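Local coordinates for inositol 2-dehydrogenase/D-chiro-inositol 3-dehydrogenase (Lactobacillus casei, PDB 4MIY), which oxidises myo-inositol and D-chiro-inositol with NAD, giving 2-keto-myo-inositol and 1-keto-D-chiro-inositol respectively, at residues V3-I8 with E288-V293; D19-T22 with G27-V30; T190-T195 with A311-A316. All blocks are in the same frame, centred on the assembly; numbering follows the deposited sequence.

Contact 1: residues V3-I8 with E288-V293. Unlike the reference sequence in segment 288-293: Glu292 (reference Gln).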
ATOM      1  N   VAL A   3      18.262  36.872  14.927  1.00 20.52           N
ATOM      2  CA  VAL A   3      18.182  36.369  16.282  1.00 20.38           C
ATOM      3  C   VAL A   3      19.545  35.853  16.710  1.00 19.32           C
ATOM      4  O   VAL A   3      20.050  34.951  16.125  1.00 20.39           O
ATOM      5  CB  VAL A   3      17.182  35.227  16.411  1.00 19.89           C
ATOM      6  CG1 VAL A   3      17.203  34.689  17.764  1.00 20.66           C
ATOM      7  CG2 VAL A   3      15.782  35.708  16.100  1.00 20.77           C
ATOM      8  N   LYS A   4      20.116  36.471  17.736  0.83 17.32           N
ATOM      9  CA  LYS A   4      21.445  36.112  18.210  0.83 17.57           C
ATOM     10  C   LYS A   4      21.362  35.062  19.295  0.83 17.80           C
ATOM     11  O   LYS A   4      20.737  35.240  20.298  0.83 16.12           O
ATOM     12  CB  LYS A   4      22.158  37.354  18.728  0.83 20.09           C
ATOM     13  CG  LYS A   4      22.388  38.380  17.677  0.83 21.98           C
ATOM     14  CD  LYS A   4      23.353  39.416  18.117  0.83 30.30           C
ATOM     15  CE  LYS A   4      23.887  40.153  16.970  0.83 31.39           C
ATOM     16  NZ  LYS A   4      24.587  41.299  17.575  0.83 38.21           N
ATOM     17  N   VAL A   5      22.028  33.953  19.035  1.00 19.69           N
ATOM     18  CA  VAL A   5      21.854  32.754  19.815  1.00 19.90           C
ATOM     19  C   VAL A   5      23.143  32.348  20.536  1.00 18.98           C
ATOM     20  O   VAL A   5      24.194  32.402  19.979  1.00 20.28           O
ATOM     21  CB  VAL A   5      21.376  31.598  18.899  1.00 18.43           C
ATOM     22  CG1 VAL A   5      21.292  30.309  19.626  1.00 20.30           C
ATOM     23  CG2 VAL A   5      20.033  31.933  18.322  1.00 20.72           C
ATOM     24  N   GLY A   6      22.982  31.949  21.786  1.00 19.74           N
ATOM     25  CA  GLY A   6      23.990  31.207  22.484  1.00 20.82           C
ATOM     26  C   GLY A   6      23.625  29.731  22.678  1.00 19.68           C
ATOM     27  O   GLY A   6      22.522  29.410  22.946  1.00 22.99           O
ATOM     28  N   VAL A   7      24.617  28.870  22.563  1.00 21.94           N
ATOM     29  CA  VAL A   7      24.444  27.436  22.741  1.00 20.32           C
ATOM     30  C   VAL A   7      25.285  26.898  23.893  1.00 21.46           C
ATOM     31  O   VAL A   7      26.450  27.058  23.913  1.00 24.60           O
ATOM     32  CB  VAL A   7      24.828  26.664  21.504  1.00 21.19           C
ATOM     33  CG1 VAL A   7      24.486  25.197  21.664  1.00 19.38           C
ATOM     34  CG2 VAL A   7      24.191  27.232  20.261  1.00 24.12           C
ATOM     35  N   ILE A   8      24.619  26.252  24.815  1.00 22.34           N
ATOM     36  CA  ILE A   8      25.206  25.681  25.989  1.00 24.17           C
ATOM     37  C   ILE A   8      25.175  24.169  25.856  1.00 22.91           C
ATOM     38  O   ILE A   8      24.149  23.542  26.026  1.00 24.74           O
ATOM     39  CB  ILE A   8      24.426  26.092  27.205  1.00 21.64           C
ATOM     40  CG1 ILE A   8      24.358  27.606  27.290  1.00 23.72           C
ATOM     41  CG2 ILE A   8      25.032  25.492  28.478  1.00 26.72           C
ATOM     42  CD1 ILE A   8      23.346  28.042  28.202  1.00 27.51           C
ATOM     43  N   GLU A 288      10.485  27.569  13.970  1.00 13.66           N
ATOM     44  CA  GLU A 288       9.376  28.213  14.639  1.00 15.39           C
ATOM     45  C   GLU A 288       9.841  28.995  15.891  1.00 16.75           C
ATOM     46  O   GLU A 288       9.418  30.098  16.115  1.00 17.02           O
ATOM     47  CB  GLU A 288       8.317  27.205  15.038  1.00 15.51           C
ATOM     48  CG  GLU A 288       7.063  27.826  15.596  1.00 18.34           C
ATOM     49  CD  GLU A 288       6.128  26.815  16.171  1.00 18.25           C
ATOM     50  OE1 GLU A 288       6.372  26.356  17.267  1.00 20.45           O
ATOM     51  OE2 GLU A 288       5.175  26.476  15.502  1.00 22.60           O
ATOM     52  N   PHE A 289      10.732  28.419  16.666  1.00 14.56           N
ATOM     53  CA  PHE A 289      11.266  29.087  17.835  1.00 15.28           C
ATOM     54  C   PHE A 289      11.953  30.393  17.420  1.00 15.16           C
ATOM     55  O   PHE A 289      11.685  31.423  17.954  1.00 16.10           O
ATOM     56  CB  PHE A 289      12.217  28.152  18.586  1.00 16.19           C
ATOM     57  CG  PHE A 289      12.889  28.791  19.776  1.00 15.72           C
ATOM     58  CD1 PHE A 289      12.233  28.944  20.958  1.00 17.69           C
ATOM     59  CD2 PHE A 289      14.156  29.256  19.686  1.00 17.46           C
ATOM     60  CE1 PHE A 289      12.850  29.559  22.022  1.00 17.36           C
ATOM     61  CE2 PHE A 289      14.752  29.847  20.752  1.00 16.61           C
ATOM     62  CZ  PHE A 289      14.098  29.999  21.894  1.00 17.69           C
ATOM     63  N   ILE A 290      12.828  30.318  16.447  1.00 14.94           N
ATOM     64  CA  ILE A 290      13.498  31.491  15.952  1.00 16.93           C
ATOM     65  C   ILE A 290      12.518  32.564  15.446  1.00 16.66           C
ATOM     66  O   ILE A 290      12.671  33.707  15.759  1.00 16.38           O
ATOM     67  CB  ILE A 290      14.495  31.129  14.844  1.00 19.60           C
ATOM     68  CG1 ILE A 290      15.665  30.300  15.388  1.00 18.22           C
ATOM     69  CG2 ILE A 290      15.008  32.373  14.129  1.00 19.05           C
ATOM     70  CD1 ILE A 290      16.397  30.924  16.539  1.00 20.54           C
ATOM     71  N   ASP A 291      11.516  32.171  14.683  1.00 16.91           N
ATOM     72  CA  ASP A 291      10.519  33.090  14.195  1.00 17.49           C
ATOM     73  C   ASP A 291       9.755  33.804  15.311  1.00 18.42           C
ATOM     74  O   ASP A 291       9.426  34.942  15.200  1.00 17.23           O
ATOM     75  CB  ASP A 291       9.505  32.372  13.315  1.00 17.80           C
ATOM     76  CG  ASP A 291      10.068  31.905  11.985  1.00 24.12           C
ATOM     77  OD1 ASP A 291      11.173  32.243  11.590  1.00 25.19           O
ATOM     78  OD2 ASP A 291       9.335  31.214  11.295  1.00 25.40           O
ATOM     79  N   GLU A 292       9.470  33.106  16.385  1.00 14.85           N
ATOM     80  CA  GLU A 292       8.841  33.729  17.515  1.00 14.95           C
ATOM     81  C   GLU A 292       9.748  34.734  18.193  1.00 16.72           C
ATOM     82  O   GLU A 292       9.330  35.798  18.524  1.00 16.18           O
ATOM     83  CB  GLU A 292       8.354  32.673  18.517  1.00 15.36           C
ATOM     84  CG  GLU A 292       7.194  31.854  18.039  1.00 17.38           C
ATOM     85  CD  GLU A 292       5.978  32.671  17.699  1.00 20.67           C
ATOM     86  OE1 GLU A 292       5.600  32.679  16.540  1.00 20.97           O
ATOM     87  OE2 GLU A 292       5.394  33.270  18.589  1.00 21.86           O
ATOM     88  N   VAL A 293      10.992  34.371  18.387  1.00 17.40           N
ATOM     89  CA  VAL A 293      11.933  35.240  19.023  1.00 16.90           C
ATOM     90  C   VAL A 293      12.108  36.479  18.203  1.00 18.25           C
ATOM     91  O   VAL A 293      12.143  37.569  18.714  1.00 18.70           O
ATOM     92  CB  VAL A 293      13.298  34.583  19.243  1.00 16.63           C
ATOM     93  CG1 VAL A 293      14.214  35.539  19.898  1.00 20.60           C
ATOM     94  CG2 VAL A 293      13.152  33.392  20.138  1.00 19.51           C
TER
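Val3 and Val5, on the first strand of the NAD-binding Rossmann sheet, pack against Ile290 and Val293 of helix 279-294, a helix contributed by the C-terminal part of the chain. The short segments cross with 123° between their directions and their axes come within 9.3 Å of each other, a spacing bridged mainly by aliphatic side chains. Val3 has the largest share of the buried surface and uses both of its methyls. CG1, held opposite the backbone N (chi1 176°), meets Val293 CG1 at 3.8 Å, the two valines crossing at about a right angle, and lies 4.0 Å from Ile290 CD1. The other branch, CG2, sits 3.7 Å from the helix carbonyl Ile290 O and 4.0 Å from Ile290 CG2. Ile290 therefore presents two separate methyls to the strand: on strand 3-8, CG2 meets Val3, whereas CD1, at the end of the longer branch, also reaches Val5 CG2 at 4.2 Å. Trimming Val3 to an alanine would probably leave Val293 CG1 and both methyls of Ile290 without their main neighbour on the strand, opening a gap between helix and sheet. Further along the strand, Ile8 diverges from the helix and touches the bound NAD. Strand 3-8 is held between its sheet neighbours, with backbone hydrogen bonds from Val3 and Val5 to Gly27 and Glu29 on one side and from Lys4 to Ala69 on the other. Helix 279-294 lies beside helix 12-24, both against the sheet, with Leu21 in contact with Val5 and Ile290, and Phe289 meets Phe94 edge-to-face.

Contact 2: residues D19-T22 with G27-V30. With SO4 (sulfate ion), chain I.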
ATOM      1  N   ASP A  19      24.410  23.610  13.416  1.00 21.08           N
ATOM      2  CA  ASP A  19      24.309  23.410  11.996  1.00 22.19           C
ATOM      3  C   ASP A  19      22.962  23.925  11.444  1.00 21.79           C
ATOM      4  O   ASP A  19      22.906  24.552  10.428  1.00 20.13           O
ATOM      5  CB  ASP A  19      24.481  21.922  11.679  1.00 23.10           C
ATOM      6  CG  ASP A  19      24.493  21.653  10.225  1.00 28.32           C
ATOM      7  OD1 ASP A  19      25.313  22.239   9.555  1.00 29.33           O
ATOM      8  OD2 ASP A  19      23.664  20.881   9.758  1.00 31.10           O
ATOM      9  N   ARG A  20      21.903  23.622  12.164  1.00 20.90           N
ATOM     10  CA  ARG A  20      20.581  24.099  11.814  1.00 19.02           C
ATOM     11  C   ARG A  20      20.532  25.614  11.755  1.00 21.56           C
ATOM     12  O   ARG A  20      20.100  26.171  10.793  1.00 19.15           O
ATOM     13  CB  ARG A  20      19.515  23.544  12.779  1.00 19.00           C
ATOM     14  CG  ARG A  20      18.966  22.191  12.342  1.00 22.72           C
ATOM     15  CD  ARG A  20      17.876  21.623  13.189  1.00 21.44           C
ATOM     16  NE  ARG A  20      18.359  20.947  14.365  1.00 20.08           N
ATOM     17  CZ  ARG A  20      18.744  19.685  14.413  1.00 21.61           C
ATOM     18  NH1 ARG A  20      18.712  18.914  13.359  1.00 23.74           N
ATOM     19  NH2 ARG A  20      19.136  19.193  15.541  1.00 23.25           N
ATOM     20  N   LEU A  21      21.037  26.250  12.790  1.00 19.37           N
ATOM     21  CA  LEU A  21      20.983  27.689  12.903  1.00 19.98           C
ATOM     22  C   LEU A  21      21.902  28.378  11.925  1.00 22.39           C
ATOM     23  O   LEU A  21      21.645  29.458  11.518  1.00 24.33           O
ATOM     24  CB  LEU A  21      21.287  28.132  14.313  1.00 17.39           C
ATOM     25  CG  LEU A  21      20.295  27.620  15.335  1.00 18.02           C
ATOM     26  CD1 LEU A  21      20.863  27.762  16.646  1.00 21.47           C
ATOM     27  CD2 LEU A  21      18.994  28.341  15.286  1.00 19.71           C
ATOM     28  N   THR A  22      22.951  27.693  11.525  1.00 23.10           N
ATOM     29  CA  THR A  22      23.988  28.292  10.693  1.00 23.47           C
ATOM     30  C   THR A  22      23.813  28.032   9.226  1.00 26.16           C
ATOM     31  O   THR A  22      24.057  28.871   8.390  1.00 27.83           O
ATOM     32  CB  THR A  22      25.355  27.732  11.129  1.00 25.83           C
ATOM     33  OG1 THR A  22      25.521  28.011  12.514  1.00 23.54           O
ATOM     34  CG2 THR A  22      26.468  28.342  10.367  1.00 25.21           C
ATOM     35  N   GLY A  27      17.346  33.245   9.696  1.00 18.70           N
ATOM     36  CA  GLY A  27      17.045  34.270  10.667  1.00 18.32           C
ATOM     37  C   GLY A  27      17.801  34.242  11.966  1.00 20.08           C
ATOM     38  O   GLY A  27      17.472  34.973  12.845  1.00 21.34           O
ATOM     39  N   ALA A  28      18.821  33.409  12.070  1.00 18.33           N
ATOM     40  CA  ALA A  28      19.560  33.330  13.313  1.00 18.22           C
ATOM     41  C   ALA A  28      21.059  33.319  13.098  1.00 20.79           C
ATOM     42  O   ALA A  28      21.529  33.070  12.022  1.00 21.95           O
ATOM     43  CB  ALA A  28      19.153  32.123  14.045  1.00 21.47           C
ATOM     44  N   GLU A  29      21.798  33.599  14.154  1.00 21.40           N
ATOM     45  CA  GLU A  29      23.263  33.460  14.149  1.00 23.70           C
ATOM     46  C   GLU A  29      23.746  33.032  15.509  1.00 22.67           C
ATOM     47  O   GLU A  29      23.325  33.567  16.491  1.00 20.97           O
ATOM     48  CB  GLU A  29      23.949  34.770  13.786  1.00 25.60           C
ATOM     49  CG  GLU A  29      25.434  34.715  13.867  1.00 27.39           C
ATOM     50  CD  GLU A  29      26.082  36.058  13.610  1.00 36.35           C
ATOM     51  OE1 GLU A  29      25.406  37.063  13.778  1.00 38.72           O
ATOM     52  OE2 GLU A  29      27.266  36.089  13.250  1.00 40.27           O
ATOM     53  N   VAL A  30      24.631  32.039  15.529  1.00 20.69           N
ATOM     54  CA  VAL A  30      25.244  31.593  16.758  1.00 22.50           C
ATOM     55  C   VAL A  30      26.442  32.490  17.034  1.00 23.90           C
ATOM     56  O   VAL A  30      27.364  32.521  16.286  1.00 25.10           O
ATOM     57  CB  VAL A  30      25.701  30.136  16.718  1.00 18.36           C
ATOM     58  CG1 VAL A  30      26.146  29.718  18.046  1.00 22.23           C
ATOM     59  CG2 VAL A  30      24.576  29.257  16.355  1.00 27.16           C
TER
HETATM   60  S   SO4 I 405      19.420  34.272   6.656  0.54 19.71           S
HETATM   61  O1  SO4 I 405      19.051  34.562   7.977  0.54 20.89           O
HETATM   62  O2  SO4 I 405      18.337  33.695   5.940  0.54 19.75           O
HETATM   63  O3  SO4 I 405      19.832  35.407   5.955  0.54 25.54           O
HETATM   64  O4  SO4 I 405      20.564  33.471   6.681  0.54 25.20           O
HETATM   65  O   HOH W   1      19.650  31.053  10.616  1.00 26.37           O
HETATM   66  O   HOH W   2      25.283  30.818  13.165  1.00 23.58           O
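With CG opposite its carbonyl carbon (chi1 -62°), Leu21 extends from helix 12-24 toward strand 28-34, and Val30 answers with CG1 opposite its backbone N (chi1 -173°), a setting that turns CG2 to the helix. The contact closes the beta-alpha-beta unit that opens the Rossmann fold: strand 3-8, helix 12-24 and strand 28-34. The two methyls of Leu21 divide the work. CD2 rests on Ala28 CB at 4.0 Å, and CD1 lies 4.0 Å from Val30 CG2. That valine methyl also touches Leu21 CB, and the two side chains cross at about a right angle. The same Val30 CG2 also comes within 4.1 Å of Thr22 OG1. Beyond the segments, Leu21 continues onto Val286 of helix 279-294, and Leu50 lies against both Thr22 and Val30.

Two waters supply the polar links between helix and strand. Water 1 is hydrogen-bonded to Leu21 O (2.7 Å), where it can act as donor, and accepts from Ala28 N, joining the two backbones beside the leucine packing. Ahead of the strand, Gly27 has a positive phi at which a side-chain CB would collide with the preceding carbonyl oxygen. Its N-H is directed to a sulfate ion, probably from the crystallisation liquor, giving a bent bond of 2.8 Å from Gly27 N to sulfate O1 (142° at the hydrogen). The same ion is bonded by Gly27 N of the second subunit. Thr22 OG1 is used twice: it is hydrogen-bonded to Ile18 O one helical turn back, and it accepts from water 2 at 2.9 Å, a water that in turn receives Val30 N-H at 2.7 Å.

Contact 3: residues T190-T195 with A311-A316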
ATOM      1  N   THR A 190      -3.917   9.555  33.397  1.00 16.84           N
ATOM      2  CA  THR A 190      -4.335   9.110  34.705  1.00 19.60           C
ATOM      3  C   THR A 190      -3.531   7.946  35.240  1.00 21.55           C
ATOM      4  O   THR A 190      -3.589   7.669  36.397  1.00 21.16           O
ATOM      5  CB  THR A 190      -5.787   8.776  34.725  1.00 19.89           C
ATOM      6  OG1 THR A 190      -6.090   7.811  33.728  1.00 20.78           O
ATOM      7  CG2 THR A 190      -6.627  10.015  34.475  1.00 20.26           C
ATOM      8  N   SER A 191      -2.788   7.267  34.382  1.00 17.84           N
ATOM      9  CA  SER A 191      -1.965   6.122  34.782  1.00 18.00           C
ATOM     10  C   SER A 191      -1.005   5.654  33.689  1.00 18.71           C
ATOM     11  O   SER A 191      -1.212   5.936  32.552  1.00 17.41           O
ATOM     12  CB  SER A 191      -2.793   4.929  35.247  1.00 20.56           C
ATOM     13  OG  SER A 191      -3.344   4.187  34.189  1.00 22.12           O
ATOM     14  N   ILE A 192       0.052   4.972  34.110  1.00 16.29           N
ATOM     15  CA  ILE A 192       0.989   4.308  33.240  1.00 17.16           C
ATOM     16  C   ILE A 192       1.426   2.963  33.814  1.00 19.02           C
ATOM     17  O   ILE A 192       1.604   2.841  34.985  1.00 18.68           O
ATOM     18  CB  ILE A 192       2.203   5.187  32.878  1.00 16.93           C
ATOM     19  CG1 ILE A 192       3.009   4.598  31.729  1.00 17.56           C
ATOM     20  CG2 ILE A 192       3.056   5.448  34.075  1.00 19.56           C
ATOM     21  CD1 ILE A 192       3.907   5.592  31.110  1.00 19.10           C
ATOM     22  N   GLN A 193       1.537   1.955  32.951  1.00 18.60           N
ATOM     23  CA  GLN A 193       1.990   0.618  33.318  1.00 16.68           C
ATOM     24  C   GLN A 193       2.955   0.100  32.276  1.00 18.90           C
ATOM     25  O   GLN A 193       2.664   0.134  31.114  1.00 19.68           O
ATOM     26  CB  GLN A 193       0.819  -0.340  33.479  1.00 18.10           C
ATOM     27  CG  GLN A 193       1.227  -1.727  33.910  1.00 18.63           C
ATOM     28  CD  GLN A 193       0.093  -2.707  34.064  1.00 27.37           C
ATOM     29  OE1 GLN A 193      -0.918  -2.620  33.424  1.00 31.83           O
ATOM     30  NE2 GLN A 193       0.271  -3.647  34.947  1.00 31.15           N
ATOM     31  N   ILE A 194       4.129  -0.313  32.721  1.00 15.13           N
ATOM     32  CA  ILE A 194       5.140  -0.924  31.901  1.00 16.95           C
ATOM     33  C   ILE A 194       5.183  -2.417  32.170  1.00 17.60           C
ATOM     34  O   ILE A 194       5.334  -2.815  33.274  1.00 21.32           O
ATOM     35  CB  ILE A 194       6.494  -0.392  32.253  1.00 19.32           C
ATOM     36  CG1 ILE A 194       6.479   1.125  32.162  1.00 19.04           C
ATOM     37  CG2 ILE A 194       7.503  -0.944  31.340  1.00 20.55           C
ATOM     38  CD1 ILE A 194       6.365   1.657  30.773  1.00 22.87           C
ATOM     39  N   THR A 195       5.016  -3.222  31.142  1.00 17.41           N
ATOM     40  CA  THR A 195       5.146  -4.649  31.259  1.00 16.74           C
ATOM     41  C   THR A 195       6.232  -5.186  30.323  1.00 18.40           C
ATOM     42  O   THR A 195       6.544  -4.590  29.323  1.00 17.82           O
ATOM     43  CB  THR A 195       3.848  -5.370  30.947  1.00 21.46           C
ATOM     44  OG1 THR A 195       3.349  -4.919  29.721  1.00 22.44           O
ATOM     45  CG2 THR A 195       2.847  -5.134  31.966  1.00 28.44           C
ATOM     46  N   ALA A 311       8.026  14.834  32.597  1.00 19.48           N
ATOM     47  CA  ALA A 311       8.806  14.447  33.750  1.00 22.41           C
ATOM     48  C   ALA A 311       8.045  13.608  34.764  1.00 21.20           C
ATOM     49  O   ALA A 311       8.549  12.638  35.233  1.00 20.14           O
ATOM     50  CB  ALA A 311       9.409  15.652  34.391  1.00 20.64           C
ATOM     51  N   ILE A 312       6.818  13.993  35.046  1.00 17.38           N
ATOM     52  CA  ILE A 312       5.963  13.257  35.970  1.00 18.56           C
ATOM     53  C   ILE A 312       5.664  11.864  35.422  1.00 21.94           C
ATOM     54  O   ILE A 312       5.700  10.885  36.121  1.00 20.67           O
ATOM     55  CB  ILE A 312       4.665  14.013  36.187  1.00 19.13           C
ATOM     56  CG1 ILE A 312       4.925  15.300  36.960  1.00 25.25           C
ATOM     57  CG2 ILE A 312       3.648  13.179  36.907  1.00 25.60           C
ATOM     58  CD1 ILE A 312       3.802  16.198  36.930  1.00 25.21           C
ATOM     59  N   THR A 313       5.334  11.815  34.148  1.00 18.86           N
ATOM     60  CA  THR A 313       4.947  10.579  33.519  1.00 20.05           C
ATOM     61  C   THR A 313       6.139   9.635  33.412  1.00 16.38           C
ATOM     62  O   THR A 313       6.023   8.473  33.637  1.00 17.84           O
ATOM     63  CB  THR A 313       4.317  10.874  32.168  1.00 16.31           C
ATOM     64  OG1 THR A 313       3.186  11.706  32.345  1.00 19.13           O
ATOM     65  CG2 THR A 313       3.876   9.617  31.507  1.00 16.18           C
ATOM     66  N   ALA A 314       7.291  10.176  33.092  1.00 16.01           N
ATOM     67  CA  ALA A 314       8.488   9.379  33.005  1.00 19.46           C
ATOM     68  C   ALA A 314       8.876   8.787  34.349  1.00 19.44           C
ATOM     69  O   ALA A 314       9.316   7.693  34.442  1.00 19.30           O
ATOM     70  CB  ALA A 314       9.626  10.180  32.453  1.00 21.35           C
ATOM     71  N   ALA A 315       8.672   9.547  35.386  1.00 23.20           N
ATOM     72  CA  ALA A 315       8.985   9.063  36.698  1.00 21.90           C
ATOM     73  C   ALA A 315       8.004   7.965  37.124  1.00 21.71           C
ATOM     74  O   ALA A 315       8.390   7.006  37.720  1.00 22.13           O
ATOM     75  CB  ALA A 315       8.968  10.204  37.645  1.00 22.17           C
ATOM     76  N   ALA A 316       6.735   8.135  36.789  1.00 18.11           N
ATOM     77  CA  ALA A 316       5.749   7.100  37.029  1.00 18.84           C
ATOM     78  C   ALA A 316       6.111   5.815  36.273  1.00 20.96           C
ATOM     79  O   ALA A 316       5.961   4.746  36.775  1.00 19.80           O
ATOM     80  CB  ALA A 316       4.380   7.570  36.684  1.00 17.66           C
TER
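Ile192 faces helix 304-323 from strand 189-195 and touches it with two branches, one against Ala316 and one against Thr313. This is helix-on-sheet packing within the C-terminal alpha/beta domain. The shorter branch makes the closer approach: the CG2 methyl lies 3.6 Å from Ala316 CB and 3.8 Å from Ala316 C, against both the side chain and the backbone of the alanine. The longer branch is extended, with CG1 opposite the backbone N (chi1 -167°), and this carries CD1 about one helical turn back to Thr313 CG2, 4.0 Å away. The small Ala316 side chain is consistent with the close approach of strand and helix here, the CA atoms of Ile192 and Ala316 being 6.7 Å apart. Thr313 meets the isoleucine crosswise and only through its methyl; its hydroxyl OG1 is hydrogen-bonded to Ile309 O within its own helix.

The surroundings continue this apolar layer. Ile192 also packs on Leu216 and Ile329, Ala316 on Val327, and Thr313 on Ile178 of helix 168-185. A polar tie between the same helix and strand occurs farther on, where Ile194 N is hydrogen-bonded to Ser320 OG. Between the two segments themselves, however, the buried contact is almost wholly apolar, made by methyl groups and the alanine backbone, so its fit depends on shape and close packing rather than on directional bonds.

In the fold
From the N terminus, strand 3-8 begins contact 1, whose partner arrives some 280 residues later on helix 279-294. Within that long loop, contact 2 closes a short turn between helix 12-24 and strand 28-34. The two centres are only 8 Å apart, and strands 3-8 and 28-34 are neighbours in the Rossmann sheet. Contact 3 starts inside the same loop, at strand 189-195, but ends beyond it on helix 304-323, so contacts 1 and 3 cross along the chain while 2 and 3 follow in series. Contact 3, across the chain's centre, packs helix 304-323 on the C-terminal alpha/beta domain's sheet; contact 1 ties the Rossmann sheet to a C-terminal helix.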